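Local coordinates for protein aminopentol aminotransferase (Sphingopyxis macrogoltabida, PDB 6HBS) that transfers the amino group of the hydrolysed fumonisin aminopentol to pyruvate, yielding 2-keto-HFB1 and L-alanine, with pyridoxal 5'-phosphate as cofactor, at residues G24-R29 with C60-N65; F39-G44 with A50-Y55; T137-K142 with D180-H185; N262-S267 with M295-E300; Q346-F349 with D354-I357. All coordinates share one frame; numbering follows the deposited sequence.

How the contacts relate
From the N terminus, contact 1 joins the loop after helix 5-17 to the loop before helix 72-82, and contact 2 nests inside the loop contact 1 closes, spanning strand 46-49 and tying strand 39-43 to the turn before strand 54-57. The two touch where Asn65 ND2 lies 3.2 Å from Gly44 O, a probable hydrogen bond. The rest follow in series without crossing. Contact 3 fixes helix 175-184 to strand 137-141 of the seven-stranded sheet, contact 4 seats the loop before strand 267-271 on helix 292-307, and contact 5 joins strand 346-349 to helix 356-367. Contacts 1 and 4 also meet, Pro64 CB packing on Gly263 CA; contacts 1, 2 and 4 touch the second subunit.

Contact 1: residues G24-R29 with C60-N65; sequences GHESTR and CAYGPN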
# COMPACT_ATOMS: atom_id res chain seq x y z
N GLY A 24 14.13 4.82 -1.70
CA GLY A 24 13.67 3.49 -1.87
C GLY A 24 14.40 2.78 -2.99
O GLY A 24 15.48 3.21 -3.43
N HIS A 25 13.83 1.65 -3.42
CA HIS A 25 14.51 0.66 -4.23
C HIS A 25 14.83 1.18 -5.65
O HIS A 25 15.77 0.70 -6.26
CB HIS A 25 13.74 -0.67 -4.26
CG HIS A 25 12.43 -0.66 -5.01
ND1 HIS A 25 11.20 -0.32 -4.41
CD2 HIS A 25 12.14 -1.03 -6.28
CE1 HIS A 25 10.24 -0.43 -5.31
NE2 HIS A 25 10.78 -0.87 -6.48
N GLU A 26 14.06 2.16 -6.15
CA GLU A 26 14.18 2.67 -7.50
C GLU A 26 15.08 3.90 -7.56
O GLU A 26 15.26 4.47 -8.62
CB GLU A 26 12.81 2.98 -8.11
CG GLU A 26 11.99 1.72 -8.34
CD GLU A 26 10.71 1.88 -9.15
OE1 GLU A 26 10.42 3.01 -9.60
OE2 GLU A 26 10.00 0.88 -9.32
N SER A 27 15.65 4.32 -6.43
CA SER A 27 16.63 5.37 -6.42
C SER A 27 17.90 4.88 -7.12
O SER A 27 18.30 3.72 -6.98
CB SER A 27 16.91 5.87 -5.00
OG SER A 27 18.13 6.60 -4.96
N THR A 28 18.51 5.78 -7.89
CA THR A 28 19.76 5.51 -8.60
C THR A 28 21.00 5.90 -7.75
O THR A 28 22.09 5.94 -8.28
CB THR A 28 19.77 6.25 -9.94
OG1 THR A 28 19.69 7.64 -9.67
CG2 THR A 28 18.62 5.85 -10.83
N ARG A 29 20.82 6.15 -6.44
CA ARG A 29 21.89 6.61 -5.56
C ARG A 29 23.13 5.69 -5.62
O ARG A 29 24.24 6.18 -5.51
CB ARG A 29 21.35 6.66 -4.12
CG ARG A 29 22.38 7.08 -3.09
CD ARG A 29 21.75 7.64 -1.83
NE ARG A 29 22.59 8.72 -1.32
CZ ARG A 29 23.63 8.57 -0.51
NH1 ARG A 29 24.47 9.57 -0.33
NH2 ARG A 29 23.83 7.42 0.12
N CYS A 60 11.97 -4.89 -15.79
CA CYS A 60 10.49 -5.06 -15.84
C CYS A 60 9.86 -4.32 -14.64
O CYS A 60 9.03 -4.85 -13.90
CB CYS A 60 10.06 -6.51 -15.79
SG CYS A 60 10.60 -7.52 -17.19
N ALA A 61 10.28 -3.07 -14.46
CA ALA A 61 9.72 -2.19 -13.42
C ALA A 61 9.98 -2.77 -12.01
O ALA A 61 9.24 -2.49 -11.08
CB ALA A 61 8.24 -1.99 -13.70
N TYR A 62 11.04 -3.59 -11.88
CA TYR A 62 11.46 -4.32 -10.65
C TYR A 62 10.46 -5.40 -10.31
O TYR A 62 10.27 -5.72 -9.16
CB TYR A 62 11.69 -3.38 -9.46
CG TYR A 62 13.02 -2.67 -9.51
CD1 TYR A 62 13.19 -1.49 -10.22
CD2 TYR A 62 14.11 -3.19 -8.84
CE1 TYR A 62 14.42 -0.86 -10.27
CE2 TYR A 62 15.34 -2.55 -8.85
CZ TYR A 62 15.49 -1.38 -9.57
OH TYR A 62 16.72 -0.79 -9.57
N GLY A 63 9.87 -5.99 -11.36
CA GLY A 63 9.03 -7.16 -11.28
C GLY A 63 7.67 -7.00 -11.94
O GLY A 63 7.21 -7.91 -12.61
N PRO A 64 6.90 -5.91 -11.66
CA PRO A 64 5.51 -5.83 -12.12
C PRO A 64 5.22 -6.05 -13.61
O PRO A 64 4.15 -6.51 -13.93
CB PRO A 64 5.12 -4.40 -11.73
CG PRO A 64 5.91 -4.17 -10.44
CD PRO A 64 7.24 -4.84 -10.71
N ASN A 65 6.16 -5.72 -14.50
CA ASN A 65 5.90 -5.87 -15.93
C ASN A 65 6.14 -7.33 -16.34
O ASN A 65 7.22 -7.68 -16.81
CB ASN A 65 6.72 -4.90 -16.78
CG ASN A 65 6.39 -5.05 -18.25
OD1 ASN A 65 5.24 -5.35 -18.59
ND2 ASN A 65 7.39 -4.83 -19.10
O HOH W 1 8.49 -1.90 -8.48
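Glu26 and Tyr62 mark the closest approach of the two backbones, their CA atoms 8.1 Å apart, so side chains close the contact. Residues 24-27 form a type I beta turn, followed by an ST turn in which Ser27 OG accepts from Arg29 N. Cys60, Ala61 and Tyr62 all have positive phi and coil left-handed, and Cys60 O takes Gly63 N at 2.9 Å and Asn65 N from opposite faces of its plane. His25 turns the CD2 edge of its imidazole onto one face of Tyr62 in a T-shaped stack, the planes at 77°. CD2 stands 3.7 Å from Tyr62 CG, near the root of the phenol ring. With chi1 of 69°, His25 CG lies between its backbone N and carbonyl carbon, bringing the ring beside the tyrosine. The contact lies beside the active site, at the interface with the second subunit: at the nearest atoms, the His25 side chain is about 5 Å from a bound PLP, and that of Tyr62 about 5 Å from that of Lys258, probably the cofactor-attachment residue, as in relatives. His25 ND1 is hydrogen-bonded to Thr285 of the second subunit, while a water 3.2 Å from His25 NE2 donates to Ala61 O. Glu26 reaches out extended and passes the tyrosine obliquely, CG 3.9 Å from Tyr62 CD1. A leucine in place of Tyr62 would probably leave the imidazole without its aromatic support and freer to tilt, with a gap beside Glu26 CG. His376 makes a further edge-to-face contact with Tyr62.

Contact 2: residues F39-G44 with A50-Y55; sequences FRRALG and ADEQPY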
# COMPACT_ATOMS: atom_id res chain seq x y z
N PHE A 39 11.62 8.81 -15.84
CA PHE A 39 11.19 8.28 -17.13
C PHE A 39 9.95 9.02 -17.67
O PHE A 39 9.30 9.78 -16.93
CB PHE A 39 10.94 6.79 -17.03
CG PHE A 39 12.19 6.04 -16.68
CD1 PHE A 39 12.64 5.98 -15.36
CD2 PHE A 39 12.97 5.46 -17.67
CE1 PHE A 39 13.82 5.32 -15.06
CE2 PHE A 39 14.16 4.82 -17.36
CZ PHE A 39 14.57 4.74 -16.06
N ARG A 40 9.67 8.85 -18.96
CA ARG A 40 8.54 9.54 -19.60
C ARG A 40 7.46 8.55 -20.01
O ARG A 40 6.25 8.84 -19.91
CB ARG A 40 9.00 10.43 -20.76
CG ARG A 40 7.99 11.51 -21.10
CD ARG A 40 8.34 12.38 -22.29
NE ARG A 40 8.07 11.65 -23.53
CZ ARG A 40 6.88 11.56 -24.12
NH1 ARG A 40 5.82 12.16 -23.58
NH2 ARG A 40 6.75 10.88 -25.24
N ARG A 41 7.84 7.40 -20.54
CA ARG A 41 6.83 6.49 -21.06
C ARG A 41 7.42 5.08 -21.16
O ARG A 41 8.62 4.88 -21.03
CB ARG A 41 6.27 6.96 -22.41
CG ARG A 41 7.31 7.11 -23.52
CD ARG A 41 6.68 7.41 -24.86
NE ARG A 41 7.75 7.73 -25.79
CZ ARG A 41 7.99 7.09 -26.94
NH1 ARG A 41 7.30 6.01 -27.26
NH2 ARG A 41 8.91 7.56 -27.78
N ALA A 42 6.51 4.12 -21.36
CA ALA A 42 6.87 2.71 -21.43
C ALA A 42 5.91 2.00 -22.35
O ALA A 42 4.73 2.39 -22.44
CB ALA A 42 6.87 2.09 -20.04
N LEU A 43 6.40 0.92 -23.00
CA LEU A 43 5.61 0.10 -23.88
C LEU A 43 6.33 -1.21 -24.18
O LEU A 43 7.52 -1.22 -24.55
CB LEU A 43 5.35 0.87 -25.18
CG LEU A 43 4.47 0.14 -26.21
CD1 LEU A 43 3.04 0.03 -25.70
CD2 LEU A 43 4.50 0.83 -27.59
N GLY A 44 5.60 -2.32 -24.06
CA GLY A 44 6.15 -3.63 -24.35
C GLY A 44 7.27 -3.96 -23.38
O GLY A 44 7.01 -4.06 -22.19
N ALA A 50 13.46 10.62 -19.43
CA ALA A 50 12.89 11.98 -19.59
C ALA A 50 13.36 12.63 -20.91
O ALA A 50 12.68 13.49 -21.42
CB ALA A 50 13.27 12.85 -18.43
N ASP A 51 14.55 12.24 -21.40
CA ASP A 51 15.18 12.82 -22.62
C ASP A 51 14.89 11.96 -23.85
O ASP A 51 15.54 12.14 -24.87
CB ASP A 51 16.68 13.04 -22.40
CG ASP A 51 16.96 14.19 -21.45
OD1 ASP A 51 16.78 15.35 -21.87
OD2 ASP A 51 17.33 13.93 -20.28
N GLU A 52 13.91 11.06 -23.74
CA GLU A 52 13.34 10.26 -24.81
C GLU A 52 14.34 9.22 -25.37
O GLU A 52 14.17 8.75 -26.49
CB GLU A 52 12.82 11.16 -25.94
CG GLU A 52 11.61 10.57 -26.64
CD GLU A 52 10.36 10.49 -25.78
OE1 GLU A 52 10.37 11.03 -24.68
OE2 GLU A 52 9.38 9.88 -26.23
N GLN A 53 15.33 8.82 -24.57
CA GLN A 53 16.21 7.70 -24.93
C GLN A 53 15.50 6.41 -24.56
O GLN A 53 15.08 6.23 -23.40
CB GLN A 53 17.57 7.77 -24.22
CG GLN A 53 18.29 9.11 -24.30
CD GLN A 53 18.76 9.56 -25.68
OE1 GLN A 53 18.47 8.95 -26.71
NE2 GLN A 53 19.51 10.65 -25.69
N PRO A 54 15.38 5.45 -25.52
CA PRO A 54 14.75 4.16 -25.26
C PRO A 54 15.75 3.15 -24.67
O PRO A 54 16.94 3.19 -24.98
CB PRO A 54 14.27 3.73 -26.65
CG PRO A 54 15.30 4.30 -27.58
CD PRO A 54 15.73 5.61 -26.94
N TYR A 55 15.23 2.24 -23.84
CA TYR A 55 16.00 1.14 -23.31
C TYR A 55 15.13 -0.11 -23.33
O TYR A 55 13.97 -0.09 -22.87
CB TYR A 55 16.47 1.35 -21.86
CG TYR A 55 17.16 2.66 -21.60
CD1 TYR A 55 16.42 3.78 -21.27
CD2 TYR A 55 18.53 2.80 -21.74
CE1 TYR A 55 17.04 5.00 -21.05
CE2 TYR A 55 19.16 4.02 -21.56
CZ TYR A 55 18.41 5.11 -21.17
OH TYR A 55 18.98 6.33 -20.94
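Arg40 and Arg41 converge on one carboxylate, that of Glu52, from successive positions of strand 39-43; both face Trp48 in a classic beta bulge, which is consistent with neighbouring side chains reaching the same group. Arg40 takes it side-on, NE to OE1 at 2.6 Å and NH2 to OE2 at 3.0 Å, one nitrogen for each oxygen. Arg41 crosses Glu52 at about a right angle and spends both nitrogens on OE2, with NE at 2.7 Å and NH2 at 2.8 Å. Three N-H groups thus grip OE2, two on its syn side and Arg41 NH2 on the anti side. A glutamine in place of Glu52 would probably leave both guanidinium groups without their shared countercharge. This charged network lies on the partly exposed side; Arg41 also makes a cation-pi contact with Trp48. The buried side is backbone packing, Phe39 CA resting 4.0 Å from Ala50 N, with no hydrogen bond between the two segments there. Phe39 and Ala42 bond through their backbones to the second subunit. Strands 39-43, 46-49 and 54-57 form an antiparallel meander, with helix 5-17 covering Ala50 through Gln7 and Leu10, and Tyr371 of strand 370-371 meeting Phe39 and Tyr55.

Contact 3: residues T137-K142 with D180-H185; sequences TILCAK and DAFKAH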
# COMPACT_ATOMS: atom_id res chain seq x y z
N THR A 137 7.74 -16.39 17.84
CA THR A 137 8.97 -16.31 17.05
C THR A 137 8.68 -16.51 15.56
O THR A 137 8.08 -17.51 15.14
CB THR A 137 10.08 -17.25 17.56
OG1 THR A 137 10.36 -16.93 18.93
CG2 THR A 137 11.34 -17.10 16.74
N ILE A 138 9.17 -15.57 14.77
CA ILE A 138 9.12 -15.66 13.31
C ILE A 138 10.53 -15.97 12.80
O ILE A 138 11.47 -15.24 13.10
CB ILE A 138 8.57 -14.34 12.72
CG1 ILE A 138 7.14 -14.08 13.20
CG2 ILE A 138 8.66 -14.35 11.21
CD1 ILE A 138 6.09 -14.97 12.62
N LEU A 139 10.67 -17.06 12.05
CA LEU A 139 12.00 -17.42 11.50
C LEU A 139 12.16 -16.89 10.07
O LEU A 139 11.37 -17.26 9.20
CB LEU A 139 12.16 -18.93 11.53
CG LEU A 139 12.18 -19.57 12.93
CD1 LEU A 139 12.42 -21.07 12.84
CD2 LEU A 139 13.17 -18.87 13.83
N CYS A 140 13.21 -16.10 9.83
CA CYS A 140 13.53 -15.61 8.48
C CYS A 140 14.99 -15.95 8.18
O CYS A 140 15.80 -16.16 9.09
CB CYS A 140 13.30 -14.11 8.38
SG CYS A 140 11.57 -13.66 8.71
N ALA A 141 15.31 -16.07 6.89
CA ALA A 141 16.68 -16.28 6.42
C ALA A 141 17.46 -14.98 6.60
O ALA A 141 16.93 -13.90 6.29
CB ALA A 141 16.64 -16.69 4.97
N LYS A 142 18.72 -15.07 7.07
CA LYS A 142 19.62 -13.94 7.14
C LYS A 142 19.71 -13.27 5.76
O LYS A 142 19.92 -13.96 4.75
CB LYS A 142 21.06 -14.35 7.48
CG LYS A 142 21.28 -14.79 8.90
CD LYS A 142 22.66 -15.41 9.15
CE LYS A 142 22.77 -16.07 10.51
NZ LYS A 142 22.07 -17.38 10.54
N ASP A 180 18.06 -26.15 13.64
CA ASP A 180 18.58 -25.57 14.84
C ASP A 180 17.75 -24.36 15.27
O ASP A 180 17.54 -24.17 16.46
CB ASP A 180 20.03 -25.14 14.71
CG ASP A 180 21.00 -26.33 14.65
OD1 ASP A 180 20.61 -27.43 15.05
OD2 ASP A 180 22.12 -26.12 14.21
N ALA A 181 17.33 -23.53 14.31
CA ALA A 181 16.57 -22.35 14.64
C ALA A 181 15.28 -22.73 15.35
O ALA A 181 14.81 -21.99 16.27
CB ALA A 181 16.30 -21.54 13.38
N PHE A 182 14.66 -23.84 14.92
CA PHE A 182 13.43 -24.33 15.55
C PHE A 182 13.73 -24.69 17.02
O PHE A 182 12.87 -24.49 17.92
CB PHE A 182 12.86 -25.54 14.82
CG PHE A 182 11.82 -25.21 13.77
CD1 PHE A 182 12.20 -24.93 12.48
CD2 PHE A 182 10.48 -25.14 14.11
CE1 PHE A 182 11.25 -24.58 11.53
CE2 PHE A 182 9.53 -24.80 13.16
CZ PHE A 182 9.91 -24.53 11.87
N LYS A 183 14.91 -25.27 17.27
CA LYS A 183 15.21 -25.80 18.62
C LYS A 183 15.73 -24.69 19.53
O LYS A 183 15.56 -24.77 20.75
CB LYS A 183 16.15 -27.00 18.56
CG LYS A 183 15.48 -28.26 18.03
CD LYS A 183 16.46 -29.30 17.55
CE LYS A 183 15.82 -30.31 16.62
NZ LYS A 183 14.58 -30.86 17.22
N ALA A 184 16.34 -23.66 18.96
CA ALA A 184 16.84 -22.54 19.72
C ALA A 184 15.70 -21.74 20.36
O ALA A 184 15.91 -21.12 21.37
CB ALA A 184 17.69 -21.66 18.83
N HIS A 185 14.50 -21.78 19.76
CA HIS A 185 13.29 -21.18 20.28
C HIS A 185 12.24 -22.28 20.42
O HIS A 185 11.07 -22.14 19.95
CB HIS A 185 12.85 -20.06 19.32
CG HIS A 185 13.72 -18.84 19.40
ND1 HIS A 185 14.82 -18.65 18.59
CD2 HIS A 185 13.68 -17.79 20.24
CE1 HIS A 185 15.41 -17.53 18.92
NE2 HIS A 185 14.74 -16.99 19.93
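Leu139 points from strand 137-141 at the helix and sets one methyl, CD1, over a face of the Phe182 ring. The CH-pi contact spans 4.1 Å from CD1 to the ring centroid, 21° off the ring normal, so the methyl sits somewhat toward the rim, near CD1 and CE1 of the phenylalanine. The same methyl is 3.9 Å from Ala181 CB, and the second branch, Leu139 CD2, is 4.1 Å from that CB; both leucine methyls rest against the same side of the small alanine. Phe182 leaves the helix with its CB turned away from the strand, and chi1 of -93° turns the ring back toward Leu139, where strand 189-194 and helix 210-223 also pack on it. Two residues back along the strand, Thr137 crosses His185 at about a right angle. Its CG2, anti to the backbone N, lies over one imidazole face, 4.2 Å from the ring centroid, while OG1 approaches the rim, 3.7 Å from His185 CD2. That hydroxyl is hydrogen-bonded to Asp188. The His185 end is the solvent-facing one, whereas Leu139, Ala181 and Phe182 are buried. Ile138 and Cys140 alternate to the other side of the strand, Cys140 against His146 of the cofactor pocket. Helix 175-184 connects strand 167-170 to the parallel strand 189-194, with strand 137-141 lying between them in the sheet. The contact is therefore the helix-to-sheet face of a beta-alpha-beta crossover, the building unit of the large domain of fold type I PLP enzymes.

Contact 4: residues N262-S267 with M295-E300; sequences NGYPIS and MAAAIE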
# COMPACT_ATOMS: atom_id res chain seq x y z
N ASN A 262 -0.06 -7.05 -13.68
CA ASN A 262 0.79 -6.53 -14.72
C ASN A 262 1.13 -5.04 -14.52
O ASN A 262 1.30 -4.30 -15.48
CB ASN A 262 0.21 -6.74 -16.13
CG ASN A 262 1.27 -6.59 -17.19
OD1 ASN A 262 2.36 -7.13 -17.01
ND2 ASN A 262 0.97 -5.88 -18.29
N GLY A 263 1.27 -4.59 -13.26
CA GLY A 263 1.66 -3.20 -12.98
C GLY A 263 0.62 -2.45 -12.15
O GLY A 263 0.95 -1.48 -11.53
N TYR A 264 -0.65 -2.88 -12.20
CA TYR A 264 -1.68 -2.31 -11.29
C TYR A 264 -1.36 -2.69 -9.84
O TYR A 264 -0.84 -3.77 -9.57
CB TYR A 264 -3.07 -2.75 -11.76
CG TYR A 264 -3.54 -2.00 -12.98
CD1 TYR A 264 -3.18 -2.40 -14.25
CD2 TYR A 264 -4.32 -0.86 -12.86
CE1 TYR A 264 -3.57 -1.70 -15.38
CE2 TYR A 264 -4.75 -0.16 -13.98
CZ TYR A 264 -4.37 -0.58 -15.24
OH TYR A 264 -4.77 0.12 -16.35
N PRO A 265 -1.62 -1.79 -8.85
CA PRO A 265 -1.17 -2.00 -7.48
C PRO A 265 -2.15 -2.88 -6.71
O PRO A 265 -3.25 -2.42 -6.31
CB PRO A 265 -1.11 -0.57 -6.93
CG PRO A 265 -2.25 0.13 -7.66
CD PRO A 265 -2.30 -0.50 -9.04
N ILE A 266 -1.72 -4.12 -6.48
CA ILE A 266 -2.47 -5.07 -5.72
C ILE A 266 -1.50 -6.20 -5.31
O ILE A 266 -0.62 -6.60 -6.07
CB ILE A 266 -3.70 -5.61 -6.48
CG1 ILE A 266 -4.50 -6.59 -5.63
CG2 ILE A 266 -3.32 -6.21 -7.84
CD1 ILE A 266 -5.89 -6.86 -6.15
N SER A 267 -1.70 -6.68 -4.08
CA SER A 267 -0.90 -7.78 -3.46
C SER A 267 -1.89 -8.70 -2.76
O SER A 267 -3.08 -8.36 -2.63
CB SER A 267 0.17 -7.23 -2.51
OG SER A 267 1.09 -6.39 -3.20
N MET A 295 -8.27 -5.02 -9.25
CA MET A 295 -8.79 -6.35 -9.21
C MET A 295 -9.19 -6.82 -10.62
O MET A 295 -9.00 -8.03 -10.96
CB MET A 295 -9.97 -6.45 -8.26
CG MET A 295 -9.55 -6.26 -6.81
SD MET A 295 -10.92 -6.62 -5.73
CE MET A 295 -10.25 -5.95 -4.22
N ALA A 296 -9.77 -5.93 -11.42
CA ALA A 296 -10.13 -6.25 -12.81
C ALA A 296 -8.88 -6.57 -13.64
O ALA A 296 -8.85 -7.54 -14.45
CB ALA A 296 -10.93 -5.09 -13.42
N ALA A 297 -7.84 -5.75 -13.47
CA ALA A 297 -6.55 -6.03 -14.11
C ALA A 297 -5.99 -7.40 -13.67
O ALA A 297 -5.44 -8.14 -14.49
CB ALA A 297 -5.58 -4.93 -13.83
N ALA A 298 -6.14 -7.75 -12.39
CA ALA A 298 -5.59 -8.99 -11.88
C ALA A 298 -6.36 -10.16 -12.48
O ALA A 298 -5.76 -11.18 -12.83
CB ALA A 298 -5.64 -9.00 -10.36
N ILE A 299 -7.70 -10.04 -12.58
CA ILE A 299 -8.49 -11.12 -13.15
C ILE A 299 -7.99 -11.40 -14.57
O ILE A 299 -7.89 -12.55 -14.98
CB ILE A 299 -10.00 -10.81 -13.09
CG1 ILE A 299 -10.50 -10.92 -11.65
CG2 ILE A 299 -10.81 -11.68 -14.02
CD1 ILE A 299 -11.92 -10.39 -11.47
N GLU A 300 -7.75 -10.36 -15.35
CA GLU A 300 -7.37 -10.57 -16.74
C GLU A 300 -5.92 -11.08 -16.86
O GLU A 300 -5.63 -11.92 -17.69
CB GLU A 300 -7.57 -9.27 -17.51
CG GLU A 300 -7.25 -9.36 -18.98
CD GLU A 300 -8.14 -10.29 -19.79
OE1 GLU A 300 -9.07 -10.84 -19.25
OE2 GLU A 300 -7.86 -10.46 -20.97
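Tyr264 and Ala297 bring an irregular loop to within 6.7 Å, CA to CA, of helix 292-307, and Ile266 and Met295 follow at 7.3 Å. The side chain of Ala297 points at the loop and its CB sits against the near end of the tyrosine, 3.5 Å from CD1 and 3.7 Å from CG of Tyr264, neither squarely over the ring nor at its edge. The small alanine side chain is consistent with so close an approach. The phenol runs on beyond it toward helix 72-82, where Tyr264 OH is hydrogen-bonded to Glu75. Ile266 stretches its longer branch out, CG1 anti to the backbone N (chi1 -178°), and touches Met295 with its end: CD1 meets Met295 CG at 3.8 Å, the two chains crossing at about a right angle. Ile266 CG2 comes only to 4.4 Å from Ala298 CB, a looser touch. Although Met295 turns its CB away from the loop, CG remains within reach of the isoleucine, and the rest of the side chain continues extended to pack on Met95 and Leu98 of helix 94-105. Gly263, with phi of 121°, lets the loop turn just before Tyr264, and its carbonyl takes a hydrogen bond from Thr87 of the second subunit. The loop links Lys258, whose side chain is about 9 Å from that of Ile266 at the nearest atoms, to strand 267-271. No hydrogen bond crosses between the two segments: their direct contact is apolar, van der Waals packing, while polar anchors such as Tyr264 OH and Gly263 O find their partners elsewhere.

Contact 5: residues Q346-F349 with D354-I357; sequences QIFF and DFRI
Phe348 and Phe355 meet in a nearly perfect T: the planes stand at 85°, and the edge atom Phe355 CE2 points at the centre of the Phe348 face, 3.8 Å from Phe348 CZ. The opposite face of Phe348 is covered by Gln346 CG, so that ring is sandwiched. Next to it, Ile357 lays its branch methyl CG2 on a face of Phe349, 3.7 Å from the ring centroid and 3.6 Å from Phe349 CD2. Its position anti to the backbone N carries the methyl toward the strand. Around this apolar pair, Phe349 makes a further edge-to-face contact with Trp361 and packs on Phe400, while Ile357 rests on Val403 of helix 386-405; Phe202 meets the Phe355 ring edge-to-face. Farther out, the helix start is pinned. Phe355, at the N-cap position, has positive phi, and Arg356 N meets Asp354 OD1 from above the carboxylate plane at 3.2 Å, closing an Asx turn. The Asp354 carboxylate is gripped side-on in a salt bridge by Arg356, NE on OD1 and NH2 on OD2 (2.8 Å), while Asp352 OD1 takes Ile357 N. Strand 346-349, paired with strand 336-339 in a hairpin, leads through a short loop, residues 350-355, into helix 356-367 and packs Phe349 on the first turn and Phe348 on the N-cap residue Phe355, a beta-alpha unit as in the C-terminal small domain of fold type I aminotransferases.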
# COMPACT_ATOMS: atom_id res chain seq x y z
N GLN A 346 20.62 -12.93 -12.13
CA GLN A 346 21.63 -12.08 -11.52
C GLN A 346 22.89 -12.27 -12.37
O GLN A 346 23.33 -13.40 -12.60
CB GLN A 346 21.85 -12.51 -10.07
CG GLN A 346 22.79 -11.63 -9.27
CD GLN A 346 22.07 -10.45 -8.66
OE1 GLN A 346 21.66 -9.55 -9.38
NE2 GLN A 346 21.91 -10.47 -7.33
N ILE A 347 23.43 -11.17 -12.87
CA ILE A 347 24.53 -11.22 -13.85
C ILE A 347 25.67 -10.36 -13.29
O ILE A 347 25.66 -9.15 -13.40
CB ILE A 347 24.06 -10.76 -15.24
CG1 ILE A 347 22.89 -11.61 -15.76
CG2 ILE A 347 25.23 -10.77 -16.22
CD1 ILE A 347 22.27 -11.12 -17.07
N PHE A 348 26.60 -11.02 -12.61
CA PHE A 348 27.76 -10.43 -12.05
C PHE A 348 29.02 -10.87 -12.82
O PHE A 348 28.98 -11.81 -13.63
CB PHE A 348 27.92 -10.89 -10.59
CG PHE A 348 26.92 -10.36 -9.59
CD1 PHE A 348 25.96 -9.41 -9.91
CD2 PHE A 348 26.97 -10.81 -8.27
CE1 PHE A 348 25.06 -8.95 -8.96
CE2 PHE A 348 26.05 -10.36 -7.33
CZ PHE A 348 25.11 -9.42 -7.67
N PHE A 349 30.14 -10.19 -12.54
CA PHE A 349 31.46 -10.60 -13.01
C PHE A 349 32.20 -11.42 -11.95
O PHE A 349 32.20 -11.08 -10.76
CB PHE A 349 32.23 -9.35 -13.44
CG PHE A 349 31.78 -8.81 -14.76
CD1 PHE A 349 30.62 -8.05 -14.86
CD2 PHE A 349 32.51 -9.05 -15.91
CE1 PHE A 349 30.18 -7.57 -16.08
CE2 PHE A 349 32.07 -8.56 -17.13
CZ PHE A 349 30.90 -7.83 -17.22
N ASP A 354 34.50 -5.36 -5.63
CA ASP A 354 33.92 -4.03 -5.36
C ASP A 354 32.98 -3.59 -6.50
O ASP A 354 32.56 -2.44 -6.54
CB ASP A 354 34.98 -2.98 -5.06
CG ASP A 354 35.93 -2.71 -6.21
OD1 ASP A 354 35.69 -3.22 -7.33
OD2 ASP A 354 36.88 -1.95 -5.97
N PHE A 355 32.67 -4.52 -7.41
CA PHE A 355 31.64 -4.32 -8.44
C PHE A 355 32.06 -3.28 -9.49
O PHE A 355 31.25 -2.93 -10.35
CB PHE A 355 30.27 -3.97 -7.82
CG PHE A 355 29.57 -5.18 -7.26
CD1 PHE A 355 29.93 -5.68 -6.01
CD2 PHE A 355 28.58 -5.83 -7.98
CE1 PHE A 355 29.32 -6.82 -5.50
CE2 PHE A 355 27.97 -6.96 -7.47
CZ PHE A 355 28.33 -7.45 -6.22
N ARG A 356 33.33 -2.88 -9.52
CA ARG A 356 33.76 -1.82 -10.47
C ARG A 356 33.61 -2.29 -11.93
O ARG A 356 33.28 -1.45 -12.81
CB ARG A 356 35.19 -1.35 -10.17
CG ARG A 356 36.29 -2.21 -10.78
CD ARG A 356 37.69 -1.69 -10.50
NE ARG A 356 38.00 -1.70 -9.07
CZ ARG A 356 38.98 -0.99 -8.50
NH1 ARG A 356 39.71 -0.16 -9.22
NH2 ARG A 356 39.21 -1.11 -7.21
N ILE A 357 33.81 -3.59 -12.21
CA ILE A 357 33.67 -4.13 -13.57
C ILE A 357 32.19 -4.17 -13.97
O ILE A 357 31.82 -3.75 -15.06
CB ILE A 357 34.29 -5.52 -13.74
CG1 ILE A 357 35.76 -5.56 -13.30
CG2 ILE A 357 34.13 -5.97 -15.17
CD1 ILE A 357 36.37 -6.95 -13.38